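Side-chain contacts in Cfl (PDB 7A9J), which probably activates a carboxylic acid such as coronafacic acid with ATP, as an amide-forming ligase of the AMP-binding enzyme family: residues 284-287 with 288-291; 49-52 with 53-57; 131-134 with 135-139; 491-494 with 495-498. The protein carries 1 engineered substitution. All coordinates share one frame; numbering follows the deposited sequence.

Interaction 1 of 4, residues 284-287 with 288-291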
loop_
_atom_site.group_PDB
_atom_site.type_symbol
_atom_site.label_atom_id
_atom_site.label_comp_id
_atom_site.label_asym_id
_atom_site.label_seq_id
_atom_site.Cartn_x
_atom_site.Cartn_y
_atom_site.Cartn_z
ATOM N N SER A 284 0.864 -1.044 -9.771
ATOM C CA SER A 284 -0.031 -1.642 -10.738
ATOM C C SER A 284 -1.225 -0.741 -11.048
ATOM O O SER A 284 -1.678 -0.696 -12.201
ATOM C CB SER A 284 -0.520 -2.990 -10.218
ATOM O OG SER A 284 -1.457 -3.521 -11.131
ATOM N N ASN A 285 -1.809 -0.116 -10.015
ATOM C CA ASN A 285 -2.929 0.812 -10.233
ATOM C C ASN A 285 -2.547 1.863 -11.261
ATOM O O ASN A 285 -3.286 2.120 -12.210
ATOM C CB ASN A 285 -3.328 1.527 -8.930
ATOM C CG ASN A 285 -4.195 0.690 -8.011
ATOM O OD1 ASN A 285 -3.894 0.544 -6.835
ATOM N ND2 ASN A 285 -5.300 0.150 -8.537
ATOM N N PHE A 286 -1.371 2.487 -11.081
ATOM C CA PHE A 286 -1.028 3.588 -11.963
ATOM C C PHE A 286 -0.630 3.122 -13.354
ATOM O O PHE A 286 -0.906 3.814 -14.342
ATOM C CB PHE A 286 0.071 4.407 -11.303
ATOM C CG PHE A 286 -0.434 5.144 -10.107
ATOM C CD1 PHE A 286 -1.365 6.154 -10.266
ATOM C CD2 PHE A 286 -0.048 4.774 -8.827
ATOM C CE1 PHE A 286 -1.857 6.842 -9.177
ATOM C CE2 PHE A 286 -0.540 5.450 -7.714
ATOM C CZ PHE A 286 -1.450 6.506 -7.878
ATOM N N HIS A 287 0.007 1.962 -13.452
ATOM C CA HIS A 287 0.286 1.370 -14.765
ATOM C C HIS A 287 -0.997 1.185 -15.561
ATOM O O HIS A 287 -1.042 1.458 -16.770
ATOM C CB HIS A 287 0.990 0.027 -14.581
ATOM C CG HIS A 287 2.482 0.127 -14.518
ATOM N ND1 HIS A 287 3.213 -0.315 -13.431
ATOM C CD2 HIS A 287 3.385 0.630 -15.395
ATOM C CE1 HIS A 287 4.499 -0.072 -13.634
ATOM N NE2 HIS A 287 4.631 0.496 -14.820
ATOM N N LYS A 288 -2.054 0.710 -14.892
ATOM C CA LYS A 288 -3.338 0.530 -15.562
ATOM C C LYS A 288 -3.919 1.861 -16.002
ATOM O O LYS A 288 -4.470 1.973 -17.102
ATOM C CB LYS A 288 -4.322 -0.170 -14.639
ATOM C CG LYS A 288 -3.854 -1.553 -14.205
ATOM C CD LYS A 288 -4.591 -2.037 -12.948
ATOM C CE LYS A 288 -5.704 -3.001 -13.307
ATOM N NZ LYS A 288 -5.433 -4.364 -12.763
ATOM N N ILE A 289 -3.792 2.885 -15.159
ATOM C CA ILE A 289 -4.297 4.195 -15.532
ATOM C C ILE A 289 -3.578 4.698 -16.791
ATOM O O ILE A 289 -4.207 5.210 -17.730
ATOM C CB ILE A 289 -4.167 5.120 -14.312
ATOM C CG1 ILE A 289 -5.283 4.704 -13.311
ATOM C CG2 ILE A 289 -4.356 6.567 -14.695
ATOM C CD1 ILE A 289 -5.151 5.324 -11.948
ATOM N N ILE A 290 -2.269 4.475 -16.855
ATOM C CA ILE A 290 -1.478 4.857 -18.022
ATOM C C ILE A 290 -1.953 4.093 -19.244
ATOM O O ILE A 290 -2.137 4.661 -20.329
ATOM C CB ILE A 290 0.013 4.596 -17.753
ATOM C CG1 ILE A 290 0.522 5.537 -16.651
ATOM C CG2 ILE A 290 0.855 4.648 -19.074
ATOM C CD1 ILE A 290 1.875 5.127 -16.095
ATOM N N LYS A 291 -2.148 2.786 -19.086
ATOM C CA LYS A 291 -2.485 1.968 -20.241
ATOM C C LYS A 291 -3.851 2.333 -20.810
ATOM O O LYS A 291 -4.049 2.276 -22.024
ATOM C CB LYS A 291 -2.438 0.492 -19.868
ATOM C CG LYS A 291 -2.610 -0.407 -21.102
ATOM C CD LYS A 291 -2.448 -1.892 -20.802
ATOM C CE LYS A 291 -1.023 -2.363 -21.037
ATOM N NZ LYS A 291 -1.009 -3.833 -21.251
#
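Ser284 to Lys291 form two turns in the first part of helix 283-294, where the amides of Lys288, Ile289, Ile290 and Lys291 each bond to the carbonyl four residues earlier, the Ile290 N to Phe286 O bond measuring 2.9 Å. The side chains then divide between a wet and a dry side. On the exposed side Lys288 lies back along the preceding turn: with CG beside its own backbone N (chi1 -60°), its CG comes to 3.1 Å from Ser284 O and its CD to 3.9 Å from Ser284 OG, so the aliphatic chain covers a carbonyl already bonded to the Lys288 amide. On the buried side Ile289 CD1 approaches the ring of Phe286 obliquely, 4.2 Å from CD1 of that ring. The Phe286 ring also meets Phe322 edge-to-face, and Ile290 packs on Leu318 and Phe322, all from helix 316-326; Ile289 touches Phe326 of that helix and also reaches Ile267 and Leu271 of helix 267-274. Asn285 OD1 accepts a hydrogen bond from Thr282 N, tying the side chain to the turn that leaves strand 278-281. Such a two-sided helix is that of a beta-alpha-beta crossover, here linking parallel strands 278-281 and 306-311.

Interaction 2 of 4, residues 49-52 with 53-57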
loop_
_atom_site.group_PDB
_atom_site.type_symbol
_atom_site.label_atom_id
_atom_site.label_comp_id
_atom_site.label_asym_id
_atom_site.label_seq_id
_atom_site.Cartn_x
_atom_site.Cartn_y
_atom_site.Cartn_z
ATOM N N SER A 49 -21.430 14.478 5.744
ATOM C CA SER A 49 -20.642 15.527 6.369
ATOM C C SER A 49 -19.841 14.995 7.547
ATOM O O SER A 49 -20.152 13.950 8.126
ATOM C CB SER A 49 -21.569 16.673 6.862
ATOM O OG SER A 49 -22.427 16.175 7.901
ATOM N N PHE A 50 -18.874 15.801 7.985
ATOM C CA PHE A 50 -18.160 15.452 9.226
ATOM C C PHE A 50 -19.126 15.264 10.410
ATOM O O PHE A 50 -19.023 14.279 11.170
ATOM C CB PHE A 50 -17.143 16.540 9.566
ATOM C CG PHE A 50 -15.824 16.376 8.855
ATOM C CD1 PHE A 50 -14.871 15.523 9.403
ATOM C CD2 PHE A 50 -15.532 17.053 7.656
ATOM C CE1 PHE A 50 -13.593 15.307 8.783
ATOM C CE2 PHE A 50 -14.241 16.831 7.026
ATOM C CZ PHE A 50 -13.312 15.990 7.612
ATOM N N TYR A 51 -20.076 16.184 10.555
ATOM C CA TYR A 51 -20.979 16.109 11.701
ATOM C C TYR A 51 -21.803 14.846 11.619
ATOM O O TYR A 51 -21.915 14.108 12.606
ATOM C CB TYR A 51 -21.874 17.335 11.776
ATOM C CG TYR A 51 -22.748 17.346 13.025
ATOM C CD1 TYR A 51 -22.231 17.788 14.242
ATOM C CD2 TYR A 51 -24.003 16.841 13.006
ATOM C CE1 TYR A 51 -23.001 17.819 15.376
ATOM C CE2 TYR A 51 -24.821 16.913 14.160
ATOM C CZ TYR A 51 -24.279 17.341 15.330
ATOM O OH TYR A 51 -25.055 17.346 16.489
ATOM N N ASN A 52 -22.374 14.569 10.444
ATOM C CA ASN A 52 -23.211 13.354 10.337
ATOM C C ASN A 52 -22.409 12.060 10.452
ATOM O O ASN A 52 -22.954 11.033 10.906
ATOM C CB ASN A 52 -24.040 13.428 9.063
ATOM C CG ASN A 52 -25.262 14.447 9.233
ATOM O OD1 ASN A 52 -25.875 14.525 10.337
ATOM N ND2 ASN A 52 -25.579 15.256 8.206
ATOM N N LEU A 53 -21.143 12.052 9.997
ATOM C CA LEU A 53 -20.307 10.895 10.232
ATOM C C LEU A 53 -20.050 10.704 11.721
ATOM O O LEU A 53 -20.134 9.577 12.212
ATOM C CB LEU A 53 -18.994 11.022 9.431
ATOM C CG LEU A 53 -17.938 9.971 9.662
ATOM C CD1 LEU A 53 -18.539 8.620 9.352
ATOM C CD2 LEU A 53 -16.711 10.278 8.711
ATOM N N LEU A 54 -19.775 11.785 12.467
ATOM C CA LEU A 54 -19.680 11.663 13.922
ATOM C C LEU A 54 -20.971 11.108 14.532
ATOM O O LEU A 54 -20.924 10.253 15.425
ATOM C CB LEU A 54 -19.302 13.009 14.561
ATOM C CG LEU A 54 -19.299 13.074 16.095
ATOM C CD1 LEU A 54 -18.183 12.138 16.689
ATOM C CD2 LEU A 54 -19.116 14.497 16.562
ATOM N N LEU A 55 -22.133 11.573 14.078
ATOM C CA LEU A 55 -23.379 11.044 14.634
ATOM C C LEU A 55 -23.500 9.552 14.374
ATOM O O LEU A 55 -23.873 8.809 15.283
ATOM C CB LEU A 55 -24.596 11.763 14.066
ATOM C CG LEU A 55 -24.683 13.230 14.480
ATOM C CD1 LEU A 55 -26.047 13.692 14.058
ATOM C CD2 LEU A 55 -24.539 13.389 15.976
ATOM N N LEU A 56 -23.141 9.101 13.160
ATOM C CA LEU A 56 -23.182 7.666 12.831
ATOM C C LEU A 56 -22.211 6.859 13.707
ATOM O O LEU A 56 -22.566 5.799 14.253
ATOM C CB LEU A 56 -22.828 7.461 11.349
ATOM C CG LEU A 56 -22.678 6.025 10.828
ATOM C CD1 LEU A 56 -24.023 5.313 11.094
ATOM C CD2 LEU A 56 -22.387 6.074 9.339
ATOM N N ILE A 57 -20.998 7.389 13.891
ATOM C CA ILE A 57 -20.005 6.748 14.751
ATOM C C ILE A 57 -20.552 6.585 16.153
ATOM O O ILE A 57 -20.392 5.528 16.794
ATOM C CB ILE A 57 -18.715 7.588 14.784
ATOM C CG1 ILE A 57 -17.983 7.403 13.476
ATOM C CG2 ILE A 57 -17.803 7.086 15.925
ATOM C CD1 ILE A 57 -17.015 8.566 13.175
#
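Tyr51 and Leu55, one helical turn apart, make the main side-chain contact in this first part of helix 50-66. Leu55 CD1 lies 3.4 Å from Tyr51 CE2, and the other methyl, CD2, is 4.0 Å from Tyr51 CZ, so both branches of the leucine fork touch the same side of the phenol. The torsions bring them together: Tyr51 holds CG opposite its amide nitrogen (chi1 -175°), while Leu55 sets CG beside its own (chi1 -66°) and leans back over the previous turn. Asn52 adds a looser touch, its amide oxygen OD1 standing 3.8 Å from Leu55 CD1.

Hydrogen bonding starts with the cap. Ser49 OG accepts from Asn52 N at 3.0 Å with an N-H...O angle of 165°, a nearly straight bond that satisfies an amide of the first turn, where no earlier helical carbonyl is available. The Ser49 carbonyl is used as well, taking the amide of Leu53 at 2.8 Å, and the series of four-residue bonds continues through Leu54, Leu55 and Leu56.

Packing beyond the two segments involves the other leucines, Ile57 and Phe50. Leu53 and Ile57 both rest on Phe28 of helix 24-34 and Ala87 of helix 83-95, Leu54 meets Leu33, and the Phe50 ring meets that of His31 with the planes inclined.

The whole is a classic serine N-cap on the last residue of strand 47-49, opening an amphipathic helix whose buried side packs between helices 24-34 and 83-95.

Interaction 3 of 4, residues 131-134 with 135-139; sequences YETK and QEIES
Lys134 and Glu138, four residues apart, form the charged contact of this short helix. Lys134 NZ donates to Glu138 OE1 at 2.7 Å, a salt bridge made on the syn side of the carboxylate with the nitrogen 28° out of its plane. The lysine chain stays extended until its last torsion, where a bend (chi4 -66°) turns the ammonium group in toward OE1; on the way CE passes 3.3 Å from Glu138 OE1. The other oxygen, Glu138 OE2, accepts from Thr160 OG1, so the two oxygens have separate partners and the rotation of the carboxylate is probably fixed. Asp155 lies near the same ammonium group as a long, weak ion pair.

The apolar contact belongs to Thr133 and Ile137. Ile137 CD1 presses on Thr133 CB at 3.5 Å, tighter than usual for two carbons, and lies 3.8 Å from the methyl Thr133 CG2. The polar branch, Thr133 OG1, is hydrogen-bonded to Arg129 O in the preceding helix. Beyond the pair, Thr133 packs on Ala108 and Val111, and Ile137 on Phe130 and Leu143.

Among backbone bonds, Ile137 N meets Thr133 O at 2.9 Å, Glu138 N meets Lys134 O, and Ser139 N meets Glu136 O. This last carbonyl is joined by the side-chain OG of Ser139 at 2.9 Å, from the same face of its plane.

Thr133 holds the N-cap position without a capping bond from its side chain, and what follows is a single-turn helix carrying an i to i+4 lysine-glutamate salt bridge. With helix 127-132 it forms part of the connection from strand 122-125 to its parallel neighbour 145-148 in the five-stranded sheet.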
loop_
_atom_site.group_PDB
_atom_site.type_symbol
_atom_site.label_atom_id
_atom_site.label_comp_id
_atom_site.label_asym_id
_atom_site.label_seq_id
_atom_site.Cartn_x
_atom_site.Cartn_y
_atom_site.Cartn_z
ATOM N N TYR A 131 -22.039 -13.269 2.592
ATOM C CA TYR A 131 -22.715 -14.400 2.011
ATOM C C TYR A 131 -21.732 -15.307 1.274
ATOM O O TYR A 131 -22.031 -16.474 1.070
ATOM C CB TYR A 131 -23.850 -13.948 1.091
ATOM C CG TYR A 131 -25.065 -13.674 1.945
ATOM C CD1 TYR A 131 -25.810 -14.733 2.455
ATOM C CD2 TYR A 131 -25.410 -12.370 2.302
ATOM C CE1 TYR A 131 -26.969 -14.487 3.280
ATOM C CE2 TYR A 131 -26.540 -12.127 3.125
ATOM C CZ TYR A 131 -27.256 -13.177 3.615
ATOM O OH TYR A 131 -28.394 -12.961 4.413
ATOM N N GLU A 132 -20.559 -14.776 0.953
ATOM C CA GLU A 132 -19.496 -15.625 0.390
ATOM C C GLU A 132 -18.850 -16.514 1.454
ATOM O O GLU A 132 -18.118 -17.466 1.124
ATOM C CB GLU A 132 -18.416 -14.709 -0.215
ATOM C CG GLU A 132 -18.735 -14.217 -1.622
ATOM C CD GLU A 132 -17.865 -13.020 -2.069
ATOM O OE1 GLU A 132 -16.943 -12.569 -1.325
ATOM O OE2 GLU A 132 -18.112 -12.523 -3.195
ATOM N N THR A 133 -19.078 -16.192 2.723
ATOM C CA THR A 133 -18.348 -16.734 3.864
ATOM C C THR A 133 -19.289 -17.204 4.970
ATOM O O THR A 133 -18.857 -17.369 6.116
ATOM C CB THR A 133 -17.412 -15.659 4.416
ATOM O OG1 THR A 133 -16.878 -14.901 3.328
ATOM C CG2 THR A 133 -16.222 -16.320 5.119
ATOM N N LYS A 134 -20.569 -17.372 4.661
ATOM C CA LYS A 134 -21.588 -17.411 5.708
ATOM C C LYS A 134 -21.393 -18.606 6.643
ATOM O O LYS A 134 -21.428 -18.472 7.873
ATOM C CB LYS A 134 -22.980 -17.492 5.063
ATOM C CG LYS A 134 -24.102 -17.521 6.136
ATOM C CD LYS A 134 -25.423 -17.168 5.537
ATOM C CE LYS A 134 -26.546 -17.262 6.596
ATOM N NZ LYS A 134 -26.858 -18.623 7.129
ATOM N N GLN A 135 -21.226 -19.790 6.073
ATOM C CA GLN A 135 -21.134 -20.987 6.902
ATOM C C GLN A 135 -19.904 -20.923 7.796
ATOM O O GLN A 135 -19.965 -21.255 8.985
ATOM C CB GLN A 135 -21.106 -22.223 6.014
ATOM C CG GLN A 135 -22.477 -22.530 5.432
ATOM C CD GLN A 135 -22.445 -23.691 4.473
ATOM O OE1 GLN A 135 -21.365 -24.186 4.118
ATOM N NE2 GLN A 135 -23.632 -24.152 4.049
ATOM N N GLU A 136 -18.795 -20.431 7.248
ATOM C CA GLU A 136 -17.565 -20.300 8.024
ATOM C C GLU A 136 -17.736 -19.296 9.159
ATOM O O GLU A 136 -17.412 -19.580 10.315
ATOM C CB GLU A 136 -16.404 -19.898 7.095
ATOM C CG GLU A 136 -16.022 -20.970 6.052
ATOM C CD GLU A 136 -16.985 -21.065 4.844
ATOM O OE1 GLU A 136 -17.912 -20.214 4.714
ATOM O OE2 GLU A 136 -16.814 -21.985 4.020
ATOM N N ILE A 137 -18.270 -18.120 8.859
ATOM C CA ILE A 137 -18.411 -17.111 9.906
ATOM C C ILE A 137 -19.341 -17.633 11.003
ATOM O O ILE A 137 -19.012 -17.610 12.199
ATOM C CB ILE A 137 -18.907 -15.794 9.298
ATOM C CG1 ILE A 137 -17.806 -15.110 8.481
ATOM C CG2 ILE A 137 -19.335 -14.791 10.451
ATOM C CD1 ILE A 137 -18.407 -14.210 7.414
ATOM N N GLU A 138 -20.460 -18.212 10.604
ATOM C CA GLU A 138 -21.451 -18.623 11.590
ATOM C C GLU A 138 -21.034 -19.849 12.372
ATOM O O GLU A 138 -21.684 -20.164 13.375
ATOM C CB GLU A 138 -22.807 -18.848 10.916
ATOM C CG GLU A 138 -23.356 -17.509 10.415
ATOM C CD GLU A 138 -24.785 -17.574 9.835
ATOM O OE1 GLU A 138 -25.178 -18.622 9.246
ATOM O OE2 GLU A 138 -25.524 -16.550 9.967
ATOM N N SER A 139 -19.983 -20.543 11.951
ATOM C CA SER A 139 -19.493 -21.678 12.714
ATOM C C SER A 139 -18.372 -21.290 13.685
ATOM O O SER A 139 -17.815 -22.174 14.351
ATOM C CB SER A 139 -19.016 -22.778 11.756
ATOM O OG SER A 139 -17.843 -22.348 11.076
#

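Interaction 4 of 4, residues 491-494 with 495-498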
loop_
_atom_site.group_PDB
_atom_site.type_symbol
_atom_site.label_atom_id
_atom_site.label_comp_id
_atom_site.label_asym_id
_atom_site.label_seq_id
_atom_site.Cartn_x
_atom_site.Cartn_y
_atom_site.Cartn_z
ATOM N N ASN A 491 28.041 5.413 -20.140
ATOM C CA ASN A 491 27.164 5.670 -19.006
ATOM C C ASN A 491 27.381 4.776 -17.796
ATOM O O ASN A 491 26.931 5.145 -16.708
ATOM C CB ASN A 491 25.690 5.555 -19.429
ATOM C CG ASN A 491 25.272 6.653 -20.381
ATOM O OD1 ASN A 491 25.082 7.800 -19.983
ATOM N ND2 ASN A 491 25.118 6.304 -21.649
ATOM N N LEU A 492 28.027 3.620 -17.941
ATOM C CA LEU A 492 28.188 2.689 -16.830
ATOM C C LEU A 492 29.608 2.158 -16.788
ATOM O O LEU A 492 30.246 1.974 -17.829
ATOM C CB LEU A 492 27.237 1.479 -16.937
ATOM C CG LEU A 492 25.860 1.730 -16.330
ATOM C CD1 LEU A 492 25.019 0.486 -16.418
ATOM C CD2 LEU A 492 25.959 2.208 -14.884
ATOM N N ALA A 493 30.081 1.864 -15.582
ATOM C CA ALA A 493 31.353 1.157 -15.460
ATOM C C ALA A 493 31.314 -0.161 -16.232
ATOM O O ALA A 493 30.286 -0.841 -16.316
ATOM C CB ALA A 493 31.676 0.899 -13.987
ATOM N N HIS A 494 32.466 -0.540 -16.785
ATOM C CA HIS A 494 32.512 -1.694 -17.667
ATOM C C HIS A 494 32.122 -2.983 -16.949
ATOM O O HIS A 494 31.553 -3.900 -17.571
ATOM C CB HIS A 494 33.914 -1.812 -18.282
ATOM C CG HIS A 494 34.112 -3.057 -19.096
ATOM N ND1 HIS A 494 34.452 -4.271 -18.531
ATOM C CD2 HIS A 494 34.000 -3.281 -20.428
ATOM C CE1 HIS A 494 34.533 -5.189 -19.480
ATOM N NE2 HIS A 494 34.266 -4.614 -20.639
ATOM N N TYR A 495 32.440 -3.112 -15.655
ATOM C CA TYR A 495 32.167 -4.396 -15.015
ATOM C C TYR A 495 30.679 -4.601 -14.813
ATOM O O TYR A 495 30.251 -5.733 -14.578
ATOM C CB TYR A 495 32.900 -4.521 -13.678
ATOM C CG TYR A 495 32.382 -3.620 -12.563
ATOM C CD1 TYR A 495 31.480 -4.104 -11.606
ATOM C CD2 TYR A 495 32.791 -2.293 -12.454
ATOM C CE1 TYR A 495 31.028 -3.308 -10.589
ATOM C CE2 TYR A 495 32.327 -1.482 -11.429
ATOM C CZ TYR A 495 31.430 -1.999 -10.497
ATOM O OH TYR A 495 30.938 -1.222 -9.462
ATOM N N LYS A 496 29.894 -3.533 -14.905
ATOM C CA LYS A 496 28.441 -3.627 -14.797
ATOM C C LYS A 496 27.781 -3.998 -16.122
ATOM O O LYS A 496 26.562 -4.239 -16.153
ATOM C CB LYS A 496 27.886 -2.287 -14.304
ATOM C CG LYS A 496 28.436 -1.830 -12.971
ATOM C CD LYS A 496 27.976 -0.397 -12.721
ATOM C CE LYS A 496 28.464 0.137 -11.408
ATOM N NZ LYS A 496 27.974 1.538 -11.232
ATOM N N HIS A 497 28.545 -4.037 -17.200
ATOM C CA HIS A 497 27.988 -4.225 -18.532
ATOM C C HIS A 497 27.472 -5.652 -18.726
ATOM O O HIS A 497 28.180 -6.620 -18.410
ATOM C CB HIS A 497 29.054 -3.970 -19.604
ATOM C CG HIS A 497 29.335 -2.524 -19.887
ATOM N ND1 HIS A 497 29.150 -1.515 -18.959
ATOM C CD2 HIS A 497 29.777 -1.920 -21.014
ATOM C CE1 HIS A 497 29.473 -0.355 -19.502
ATOM N NE2 HIS A 497 29.855 -0.573 -20.749
ATOM N N PRO A 498 26.321 -5.810 -19.362
ATOM C CA PRO A 498 25.865 -7.152 -19.736
ATOM C C PRO A 498 26.900 -7.811 -20.629
ATOM O O PRO A 498 27.582 -7.148 -21.415
ATOM C CB PRO A 498 24.546 -6.889 -20.479
ATOM C CG PRO A 498 24.036 -5.564 -19.896
ATOM C CD PRO A 498 25.297 -4.763 -19.594
#
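The imidazole of His497 is covered on one face by His494 CA, a CH-pi contact in which the carbon stands 3.8 Å from the ring centroid, while Leu492 O lies at the ring edge near its plane, 3.0 Å from His497 CE1. Within the same ring ND1 is 3.0 Å from Ala493 O. The two histidine rings are inclined at 31°, their centroids 5.5 Å apart, a loose and oblique pairing. Tyr495 has Lys496 CG over one face, toward the rim, and Ala493 CB approaches obliquely, 3.6 Å from Tyr495 CE2. That placement follows from the tyrosine's first torsion (chi1 70°), which sets CG between the backbone N and the carbonyl carbon and swings the ring back beside Ala493. The extended chain of Lys496 runs past Leu492 CD2 at about a right angle. Two three-residue backbone bonds close the turn: Lys496 N to Ala493 O, and His497 N to His494 O at 3.0 Å, each donor well above the carbonyl plane. Such steep approaches belong to 3-10 turns. The chemistry thus joins two backbone hydrogen bonds to CH-pi and aliphatic contact around the rings, and the lysine charge is paired with Glu439 of helix 437-445, linking the turn to that helix.

How the interactions relate
All four contacts are local, and none touches another. Interactions 1, 2 and 3 fall in the AMP-binding part of the chain, their centres 31 to 34 Å apart, whereas interaction 4 belongs to the C-terminal domain, its centre about 59 Å from that of interaction 2 and about 57 Å from that of interaction 3, across the centre of the chain. Interaction 1 is nearest that centre and comes close to the ligand pocket: the side chain of Asn285 is about 10 Å from the bound indenone carboxylic acid. The strand after its helix, 306-311, carries Gly310 and Gly311 of that pocket. The general principle, that short sequence separation, mostly three or four residues, brings groups together, thus appears as apolar packing, capping, ion pairing and ring contact.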